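Local atomic coordinates of maltose/maltodextrin-binding protein (Thermus thermophilus, PDB entry 2GH9), a protein that binds maltotriose and probably serves as the periplasmic receptor that hands maltodextrins to an ABC-type uptake system. Residues T7-P12 / V59-H64; F111-A116 / G233-G238; E97-G102 / L266-V271. All blocks are in the same frame, centred on the assembly; numbering follows the deposited sequence.

Interaction 1. Residues T7-P12 / V59-H64; sequences THFGGP and VVTVPH. With GLC (alpha-D-glucopyranose), chain B.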
loop_
_atom_site.group_PDB
_atom_site.type_symbol
_atom_site.label_atom_id
_atom_site.label_comp_id
_atom_site.label_asym_id
_atom_site.label_seq_id
_atom_site.Cartn_x
_atom_site.Cartn_y
_atom_site.Cartn_z
ATOM N N THR A 7 -6.457 -0.553 14.360
ATOM C CA THR A 7 -5.910 0.307 13.300
ATOM C C THR A 7 -4.383 0.284 13.248
ATOM O O THR A 7 -3.728 0.154 14.276
ATOM C CB THR A 7 -6.377 1.786 13.477
ATOM O OG1 THR A 7 -5.982 2.544 12.341
ATOM C CG2 THR A 7 -5.802 2.409 14.739
ATOM N N HIS A 8 -3.842 0.446 12.045
ATOM C CA HIS A 8 -2.394 0.598 11.819
ATOM C C HIS A 8 -1.997 2.061 11.618
ATOM O O HIS A 8 -0.835 2.385 11.306
ATOM C CB HIS A 8 -1.913 -0.238 10.628
ATOM C CG HIS A 8 -2.675 -0.019 9.351
ATOM N ND1 HIS A 8 -2.295 0.910 8.402
ATOM C CD2 HIS A 8 -3.750 -0.666 8.831
ATOM C CE1 HIS A 8 -3.129 0.855 7.377
ATOM N NE2 HIS A 8 -4.005 -0.111 7.599
ATOM N N PHE A 9 -2.962 2.952 11.813
ATOM C CA PHE A 9 -2.722 4.359 11.637
ATOM C C PHE A 9 -1.873 4.912 12.791
ATOM O O PHE A 9 -1.958 4.455 13.941
ATOM C CB PHE A 9 -4.042 5.153 11.589
ATOM C CG PHE A 9 -4.941 4.817 10.435
ATOM C CD1 PHE A 9 -4.513 4.039 9.366
ATOM C CD2 PHE A 9 -6.241 5.297 10.421
ATOM C CE1 PHE A 9 -5.353 3.746 8.325
ATOM C CE2 PHE A 9 -7.087 5.012 9.384
ATOM C CZ PHE A 9 -6.641 4.249 8.323
ATOM N N GLY A 10 -1.064 5.911 12.463
ATOM C CA GLY A 10 -0.377 6.718 13.457
ATOM C C GLY A 10 -0.497 8.165 13.087
ATOM O O GLY A 10 -1.133 8.507 12.082
ATOM N N GLY A 11 0.068 9.020 13.937
ATOM C CA GLY A 11 0.172 10.424 13.663
ATOM C C GLY A 11 -1.165 11.098 13.440
ATOM O O GLY A 11 -2.155 10.762 14.108
ATOM N N PRO A 12 -1.190 12.084 12.528
ATOM C CA PRO A 12 -2.429 12.760 12.127
ATOM C C PRO A 12 -3.573 11.827 11.698
ATOM O O PRO A 12 -4.750 12.114 12.002
ATOM C CB PRO A 12 -1.979 13.640 10.977
ATOM C CG PRO A 12 -0.563 13.965 11.311
ATOM C CD PRO A 12 -0.019 12.665 11.837
ATOM N N VAL A 59 -11.929 -3.208 11.494
ATOM C CA VAL A 59 -10.544 -2.825 11.188
ATOM C C VAL A 59 -10.645 -1.629 10.281
ATOM O O VAL A 59 -11.303 -1.697 9.242
ATOM C CB VAL A 59 -9.718 -3.928 10.492
ATOM C CG1 VAL A 59 -8.226 -3.501 10.400
ATOM C CG2 VAL A 59 -9.817 -5.242 11.230
ATOM N N VAL A 60 -10.063 -0.522 10.731
ATOM C CA VAL A 60 -9.932 0.717 9.967
ATOM C C VAL A 60 -8.429 0.999 9.788
ATOM O O VAL A 60 -7.788 1.522 10.711
ATOM C CB VAL A 60 -10.568 1.872 10.726
ATOM C CG1 VAL A 60 -10.434 3.165 9.931
ATOM C CG2 VAL A 60 -12.054 1.571 11.043
ATOM N N THR A 61 -7.815 0.680 8.648
ATOM C CA THR A 61 -8.376 0.010 7.483
ATOM C C THR A 61 -7.500 -1.200 7.138
ATOM O O THR A 61 -6.384 -1.353 7.659
ATOM C CB THR A 61 -8.371 0.953 6.263
ATOM O OG1 THR A 61 -7.107 1.650 6.196
ATOM C CG2 THR A 61 -9.549 1.972 6.357
ATOM N N VAL A 62 -7.996 -2.050 6.248
ATOM C CA VAL A 62 -7.186 -3.114 5.671
ATOM C C VAL A 62 -6.929 -2.838 4.195
ATOM O O VAL A 62 -7.776 -2.264 3.519
ATOM C CB VAL A 62 -7.876 -4.525 5.790
ATOM C CG1 VAL A 62 -8.119 -4.905 7.268
ATOM C CG2 VAL A 62 -9.200 -4.602 4.915
ATOM N N PRO A 63 -5.769 -3.290 3.675
ATOM C CA PRO A 63 -5.517 -3.217 2.241
ATOM C C PRO A 63 -6.303 -4.316 1.554
ATOM O O PRO A 63 -6.516 -5.387 2.125
ATOM C CB PRO A 63 -4.005 -3.479 2.129
ATOM C CG PRO A 63 -3.729 -4.371 3.283
ATOM C CD PRO A 63 -4.657 -3.928 4.390
ATOM N N HIS A 64 -6.744 -4.046 0.344
ATOM C CA HIS A 64 -7.603 -4.981 -0.378
ATOM C C HIS A 64 -6.995 -6.323 -0.752
ATOM O O HIS A 64 -7.733 -7.265 -1.029
ATOM C CB HIS A 64 -8.180 -4.316 -1.608
ATOM C CG HIS A 64 -7.246 -4.241 -2.780
ATOM N ND1 HIS A 64 -6.492 -3.122 -3.061
ATOM C CD2 HIS A 64 -7.002 -5.125 -3.783
ATOM C CE1 HIS A 64 -5.820 -3.324 -4.185
ATOM N NE2 HIS A 64 -6.101 -4.536 -4.637
HETATM C C1 GLC B . 1.776 1.875 8.143
HETATM C C2 GLC B . 0.795 2.460 7.128
HETATM C C3 GLC B . 0.514 1.439 6.044
HETATM C C4 GLC B . 1.836 1.019 5.382
HETATM C C5 GLC B . 2.816 0.444 6.417
HETATM C C6 GLC B . 4.203 0.187 5.796
HETATM O O1 GLC B . 1.111 0.839 8.862
HETATM O O2 GLC B . -0.420 2.893 7.779
HETATM O O3 GLC B . -0.408 1.943 5.063
HETATM O O4 GLC B . 1.577 -0.049 4.488
HETATM O O5 GLC B . 2.949 1.362 7.500
HETATM O O6 GLC B . 5.145 -0.295 6.774
#
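Thr7, at the end of strand 3-7, and His8 just after it reach Val60 and Thr61, where the neighbouring parallel strand 58-63 turns a corner just before a cis peptide bond to Thr61. The loop after strand 3-7 carries part of the sugar site of this periplasmic binding protein fold. Thr7 turns OG1 straight onto a carbonyl: it donates to Val60 O at 2.6 Å, with a C=O...donor angle of 168°. OG1 lies anti to the backbone N (chi1 -172°), and from there it also accepts from Phe9 N, forming an ST turn.

The His8 ring works through its edge, with Thr61 O and O2 of the chain B glucose both in its plane. NE2 makes a weak hydrogen bond to Thr61 O, 2.7 Å away but bent to 121°. ND1 meets glucose O2 at 2.8 Å, and either could be the donor. The ring sits between backbone and sugar, and NE2 has a second weak bond, to Gln269 OE1; together these probably limit its rotation.

Phe9 lays CD1 over one face of the His8 ring. Its own ring receives Thr7 OG1 and Val60 O over one face, while CE2 touches Val60 CG1 at 3.9 Å. Gln269 takes the hydroxyl of Thr61 in a hydrogen bond, and the edge of the Phe9 ring comes up to it, with CZ 3.4 Å from Thr61 OG1.

Interaction 2. Residues F111-A116 / G233-G238; sequences FAESVA and GPWALG. With GLC (alpha-D-glucopyranose), chain C; GLC (alpha-D-glucopyranose), chain B.
Glu113 and Trp235 meet beside the bound sugar, with the carboxylate and indole planes 73° apart. The polar part is carried by Glu113. Its OE2 accepts a hydrogen bond from O2 of the chain C glucose at 2.7 Å. OE1 lies at the indole edge, 3.4 Å from Trp235 CE3, and is paired with Arg305 in a salt bridge. Gln269 NE2 also donates to OE2, so the carboxylate is held from several sides and its turning is restricted.

The apolar part runs along the rim of the indole and the proline ring. Val115 CG1 touches Trp235 CH2 at 3.8 Å, near the ring plane. Pro234 CG packs on Glu113 CB at 3.5 Å. Gly233 CA lies 3.4 Å above one indole face, where a side chain would clash with the ring.

The other face meets the sugar. C1 of the chain C glucose sits 3.7 Å above it and C4 of the chain B glucose 3.9 Å, both offset toward the rim. With Trp235 CG between the backbone N and the carbonyl carbon (chi1 54°), the ring lies under both units; an alanine here would take away this platform and would probably leave the two glucose units without their CH-pi support. An aromatic floor beside an acidic hydrogen-bond acceptor is characteristic of the maltodextrin site in maltose-binding proteins.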
loop_
_atom_site.group_PDB
_atom_site.type_symbol
_atom_site.label_atom_id
_atom_site.label_comp_id
_atom_site.label_asym_id
_atom_site.label_seq_id
_atom_site.Cartn_x
_atom_site.Cartn_y
_atom_site.Cartn_z
ATOM N N PHE A 111 -9.954 4.574 0.740
ATOM C CA PHE A 111 -8.803 5.330 0.248
ATOM C C PHE A 111 -7.986 4.537 -0.748
ATOM O O PHE A 111 -7.906 3.300 -0.671
ATOM C CB PHE A 111 -7.903 5.745 1.418
ATOM C CG PHE A 111 -8.657 6.303 2.593
ATOM C CD1 PHE A 111 -9.274 7.541 2.505
ATOM C CD2 PHE A 111 -8.747 5.595 3.777
ATOM C CE1 PHE A 111 -9.999 8.053 3.586
ATOM C CE2 PHE A 111 -9.454 6.114 4.859
ATOM C CZ PHE A 111 -10.078 7.346 4.751
ATOM N N ALA A 112 -7.419 5.243 -1.711
ATOM C CA ALA A 112 -6.517 4.650 -2.678
ATOM C C ALA A 112 -5.123 5.186 -2.424
ATOM O O ALA A 112 -4.949 6.307 -1.937
ATOM C CB ALA A 112 -6.975 4.960 -4.096
ATOM N N GLU A 113 -4.122 4.373 -2.746
ATOM C CA GLU A 113 -2.748 4.714 -2.452
ATOM C C GLU A 113 -1.814 3.965 -3.377
ATOM O O GLU A 113 -2.153 2.928 -3.914
ATOM C CB GLU A 113 -2.426 4.314 -1.020
ATOM C CG GLU A 113 -2.613 2.812 -0.752
ATOM C CD GLU A 113 -2.575 2.459 0.705
ATOM O OE1 GLU A 113 -2.670 3.391 1.507
ATOM O OE2 GLU A 113 -2.423 1.253 1.057
ATOM N N SER A 114 -0.606 4.494 -3.508
ATOM C CA SER A 114 0.475 3.794 -4.184
ATOM C C SER A 114 1.762 4.414 -3.710
ATOM O O SER A 114 1.763 5.529 -3.189
ATOM C CB SER A 114 0.350 3.935 -5.716
ATOM O OG SER A 114 0.885 5.167 -6.169
ATOM N N VAL A 115 2.875 3.715 -3.899
ATOM C CA VAL A 115 4.162 4.374 -3.755
ATOM C C VAL A 115 4.421 5.312 -4.927
ATOM O O VAL A 115 3.814 5.220 -6.006
ATOM C CB VAL A 115 5.366 3.365 -3.576
ATOM C CG1 VAL A 115 5.178 2.569 -2.286
ATOM C CG2 VAL A 115 5.550 2.457 -4.819
ATOM N N ALA A 116 5.320 6.252 -4.671
ATOM C CA ALA A 116 5.750 7.238 -5.646
ATOM C C ALA A 116 7.091 7.843 -5.187
ATOM O O ALA A 116 7.536 7.642 -4.054
ATOM C CB ALA A 116 4.726 8.346 -5.783
ATOM N N GLY A 233 4.539 5.973 -0.010
ATOM C CA GLY A 233 3.170 6.265 -0.341
ATOM C C GLY A 233 2.494 7.257 0.584
ATOM O O GLY A 233 3.085 7.714 1.579
ATOM N N PRO A 234 1.233 7.576 0.269
ATOM C CA PRO A 234 0.535 8.693 0.914
ATOM C C PRO A 234 0.247 8.483 2.411
ATOM O O PRO A 234 -0.017 9.449 3.118
ATOM C CB PRO A 234 -0.759 8.819 0.089
ATOM C CG PRO A 234 -0.949 7.502 -0.527
ATOM C CD PRO A 234 0.404 6.938 -0.766
ATOM N N TRP A 235 0.303 7.237 2.867
ATOM C CA TRP A 235 0.234 6.912 4.289
ATOM C C TRP A 235 1.290 7.596 5.141
ATOM O O TRP A 235 1.139 7.643 6.368
ATOM C CB TRP A 235 0.350 5.387 4.522
ATOM C CG TRP A 235 1.559 4.801 3.903
ATOM C CD1 TRP A 235 2.831 4.769 4.416
ATOM C CD2 TRP A 235 1.623 4.190 2.621
ATOM N NE1 TRP A 235 3.687 4.165 3.508
ATOM C CE2 TRP A 235 2.964 3.804 2.402
ATOM C CE3 TRP A 235 0.671 3.931 1.623
ATOM C CZ2 TRP A 235 3.366 3.139 1.244
ATOM C CZ3 TRP A 235 1.074 3.269 0.480
ATOM C CH2 TRP A 235 2.418 2.894 0.297
ATOM N N ALA A 236 2.372 8.065 4.509
ATOM C CA ALA A 236 3.519 8.668 5.201
ATOM C C ALA A 236 3.410 10.208 5.274
ATOM O O ALA A 236 4.149 10.850 6.020
ATOM C CB ALA A 236 4.815 8.268 4.483
ATOM N N LEU A 237 2.479 10.772 4.504
ATOM C CA LEU A 237 2.366 12.207 4.307
ATOM C C LEU A 237 1.890 12.965 5.531
ATOM O O LEU A 237 2.276 14.114 5.698
ATOM C CB LEU A 237 1.467 12.527 3.113
ATOM C CG LEU A 237 2.047 12.124 1.761
ATOM C CD1 LEU A 237 1.139 12.486 0.583
ATOM C CD2 LEU A 237 3.450 12.705 1.550
ATOM N N GLY A 238 1.076 12.324 6.377
ATOM C CA GLY A 238 0.632 12.919 7.632
ATOM C C GLY A 238 1.819 13.390 8.460
ATOM O O GLY A 238 1.868 14.548 8.884
HETATM C C1 GLC C . 1.908 0.203 3.112
HETATM C C2 GLC C . 0.703 -0.142 2.259
HETATM C C3 GLC C . 0.453 -1.666 2.318
HETATM C C4 GLC C . 1.693 -2.485 1.995
HETATM C C5 GLC C . 2.874 -2.006 2.835
HETATM C C6 GLC C . 4.169 -2.707 2.408
HETATM O O2 GLC C . -0.453 0.536 2.758
HETATM O O3 GLC C . -0.604 -2.018 1.452
HETATM O O4 GLC C . 1.437 -3.881 2.246
HETATM O O5 GLC C . 3.042 -0.575 2.708
HETATM O O6 GLC C . 5.116 -2.788 3.478
HETATM C C1 GLC B . 1.776 1.875 8.143
HETATM C C2 GLC B . 0.795 2.460 7.128
HETATM C C3 GLC B . 0.514 1.439 6.044
HETATM C C4 GLC B . 1.836 1.019 5.382
HETATM C C5 GLC B . 2.816 0.444 6.417
HETATM C C6 GLC B . 4.203 0.187 5.796
HETATM O O1 GLC B . 1.111 0.839 8.862
HETATM O O2 GLC B . -0.420 2.893 7.779
HETATM O O3 GLC B . -0.408 1.943 5.063
HETATM O O4 GLC B . 1.577 -0.049 4.488
HETATM O O5 GLC B . 2.949 1.362 7.500
HETATM O O6 GLC B . 5.145 -0.295 6.774
#

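Interaction 3. Residues E97-G102 / L266-V271; sequences EAFTFG and LGVQGV
Helix 93-98 ends beside strand 265-273, bringing the CA atoms of Ala98 and Val268 to 6.6 Å, and Phe99 is the first residue to leave helical geometry. No hydrogen bond joins the two segments; the contact is made by packing.

Ala98 and Phe99 both point their CB atoms toward the strand. The methyl of Ala98 meets one branch of Val268, with CB to CG2 at 3.7 Å. The other branch, CG1, touches Phe99 CE2 at 3.8 Å. CG1 is anti to the backbone N (chi1 -178°) and CG2 is anti to the carbonyl carbon, so the valine divides its two methyls between the two partners.

Phe99 and Val268 cross obliquely. The ring brings its edge to the strand backbone: Val268 O lies near the ring plane, 3.4 Å from Phe99 CE2. CZ reaches further along the strand, to 3.2 Å from Gly270 N and 3.4 Å from Gly270 CA. Gly270 makes room for this approach, since a CB there would point toward the ring and clash with CZ.

Gln269 turns the opposite way, toward the sugar site, where Thr61 and Glu113 hold its amide. Phe99 also packs on Val62 of strand 58-63 and Val67 of helix 67-72. The contact therefore seats the end of helix 93-98 on the sheet, where strand 265-273 runs antiparallel to both 58-63 and 104-113.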
loop_
_atom_site.group_PDB
_atom_site.type_symbol
_atom_site.label_atom_id
_atom_site.label_comp_id
_atom_site.label_asym_id
_atom_site.label_seq_id
_atom_site.Cartn_x
_atom_site.Cartn_y
_atom_site.Cartn_z
ATOM N N GLU A 97 -14.303 -3.108 -7.002
ATOM C CA GLU A 97 -13.762 -4.407 -7.388
ATOM C C GLU A 97 -12.737 -4.915 -6.378
ATOM O O GLU A 97 -12.695 -6.110 -6.091
ATOM C CB GLU A 97 -13.122 -4.354 -8.785
ATOM C CG GLU A 97 -14.099 -4.161 -9.950
ATOM C CD GLU A 97 -13.391 -3.803 -11.267
ATOM O OE1 GLU A 97 -12.880 -4.723 -11.959
ATOM O OE2 GLU A 97 -13.341 -2.597 -11.617
ATOM N N ALA A 98 -11.905 -4.016 -5.840
ATOM C CA ALA A 98 -10.888 -4.409 -4.847
ATOM C C ALA A 98 -11.518 -5.095 -3.617
ATOM O O ALA A 98 -10.951 -6.033 -3.069
ATOM C CB ALA A 98 -10.080 -3.194 -4.406
ATOM N N PHE A 99 -12.689 -4.621 -3.188
ATOM C CA PHE A 99 -13.331 -5.163 -1.993
ATOM C C PHE A 99 -14.478 -6.118 -2.270
ATOM O O PHE A 99 -15.224 -6.471 -1.350
ATOM C CB PHE A 99 -13.758 -4.019 -1.061
ATOM C CG PHE A 99 -12.679 -3.632 -0.118
ATOM C CD1 PHE A 99 -12.593 -4.217 1.128
ATOM C CD2 PHE A 99 -11.677 -2.743 -0.514
ATOM C CE1 PHE A 99 -11.554 -3.897 1.981
ATOM C CE2 PHE A 99 -10.631 -2.424 0.335
ATOM C CZ PHE A 99 -10.564 -2.991 1.570
ATOM N N THR A 100 -14.590 -6.551 -3.530
ATOM C CA THR A 100 -15.574 -7.557 -3.949
ATOM C C THR A 100 -14.900 -8.931 -4.071
ATOM O O THR A 100 -13.849 -9.084 -4.713
ATOM C CB THR A 100 -16.269 -7.140 -5.248
ATOM O OG1 THR A 100 -16.984 -5.919 -5.022
ATOM C CG2 THR A 100 -17.251 -8.223 -5.752
ATOM N N PHE A 101 -15.489 -9.906 -3.387
ATOM C CA PHE A 101 -15.032 -11.289 -3.412
ATOM C C PHE A 101 -16.224 -12.257 -3.302
ATOM O O PHE A 101 -17.116 -12.078 -2.472
ATOM C CB PHE A 101 -14.040 -11.548 -2.289
ATOM C CG PHE A 101 -13.267 -12.826 -2.459
ATOM C CD1 PHE A 101 -12.271 -12.918 -3.430
ATOM C CD2 PHE A 101 -13.561 -13.945 -1.680
ATOM C CE1 PHE A 101 -11.567 -14.091 -3.610
ATOM C CE2 PHE A 101 -12.858 -15.124 -1.842
ATOM C CZ PHE A 101 -11.854 -15.201 -2.801
ATOM N N GLY A 102 -16.231 -13.282 -4.143
ATOM C CA GLY A 102 -17.368 -14.203 -4.211
ATOM C C GLY A 102 -18.630 -13.507 -4.700
ATOM O O GLY A 102 -19.745 -13.893 -4.329
ATOM N N LEU A 266 -1.481 -0.392 -7.079
ATOM C CA LEU A 266 -2.537 0.420 -6.509
ATOM C C LEU A 266 -3.120 -0.408 -5.384
ATOM O O LEU A 266 -3.327 -1.624 -5.518
ATOM C CB LEU A 266 -3.593 0.798 -7.561
ATOM C CG LEU A 266 -3.004 1.467 -8.815
ATOM C CD1 LEU A 266 -4.030 1.624 -9.935
ATOM C CD2 LEU A 266 -2.376 2.824 -8.489
ATOM N N GLY A 267 -3.281 0.232 -4.243
ATOM C CA GLY A 267 -3.833 -0.409 -3.077
ATOM C C GLY A 267 -5.077 0.350 -2.714
ATOM O O GLY A 267 -5.102 1.564 -2.814
ATOM N N VAL A 268 -6.103 -0.373 -2.290
ATOM C CA VAL A 268 -7.298 0.240 -1.748
ATOM C C VAL A 268 -7.408 -0.150 -0.291
ATOM O O VAL A 268 -7.382 -1.344 0.050
ATOM C CB VAL A 268 -8.568 -0.169 -2.523
ATOM C CG1 VAL A 268 -9.760 0.539 -1.953
ATOM C CG2 VAL A 268 -8.408 0.133 -4.000
ATOM N N GLN A 269 -7.501 0.865 0.567
ATOM C CA GLN A 269 -7.757 0.657 1.975
ATOM C C GLN A 269 -9.264 0.754 2.225
ATOM O O GLN A 269 -9.908 1.684 1.761
ATOM C CB GLN A 269 -7.024 1.697 2.811
ATOM C CG GLN A 269 -5.501 1.628 2.723
ATOM C CD GLN A 269 -4.868 0.614 3.660
ATOM O OE1 GLN A 269 -5.412 0.282 4.710
ATOM N NE2 GLN A 269 -3.695 0.122 3.279
ATOM N N GLY A 270 -9.800 -0.197 2.981
ATOM C CA GLY A 270 -11.226 -0.197 3.304
ATOM C C GLY A 270 -11.519 -0.637 4.711
ATOM O O GLY A 270 -10.689 -1.306 5.382
ATOM N N VAL A 271 -12.703 -0.249 5.181
ATOM C CA VAL A 271 -13.155 -0.653 6.491
ATOM C C VAL A 271 -13.851 -2.014 6.376
ATOM O O VAL A 271 -14.703 -2.219 5.487
ATOM C CB VAL A 271 -14.127 0.378 7.127
ATOM C CG1 VAL A 271 -14.544 -0.097 8.509
ATOM C CG2 VAL A 271 -13.491 1.822 7.184
#

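How the interactions relate
All three interactions reach the same mixed sheet. Interaction 1 closes before the other two open, and interaction 2 falls within the chain span that interaction 3 bridges. The centres of interactions 1 and 2 are about 12 Å apart. Interaction 3 has its centre about 14 Å from that of interaction 1 and about 16 Å from that of interaction 2. Strand 265-273 pairs antiparallel with 58-63 and with 104-113, and its Gln269 reaches both of the other contacts. Segment 233-238 follows strand 227-232 of the second sheet, so interaction 2 joins the two sheets next to the sugar. Interactions 1 and 2 share the chain B glucose.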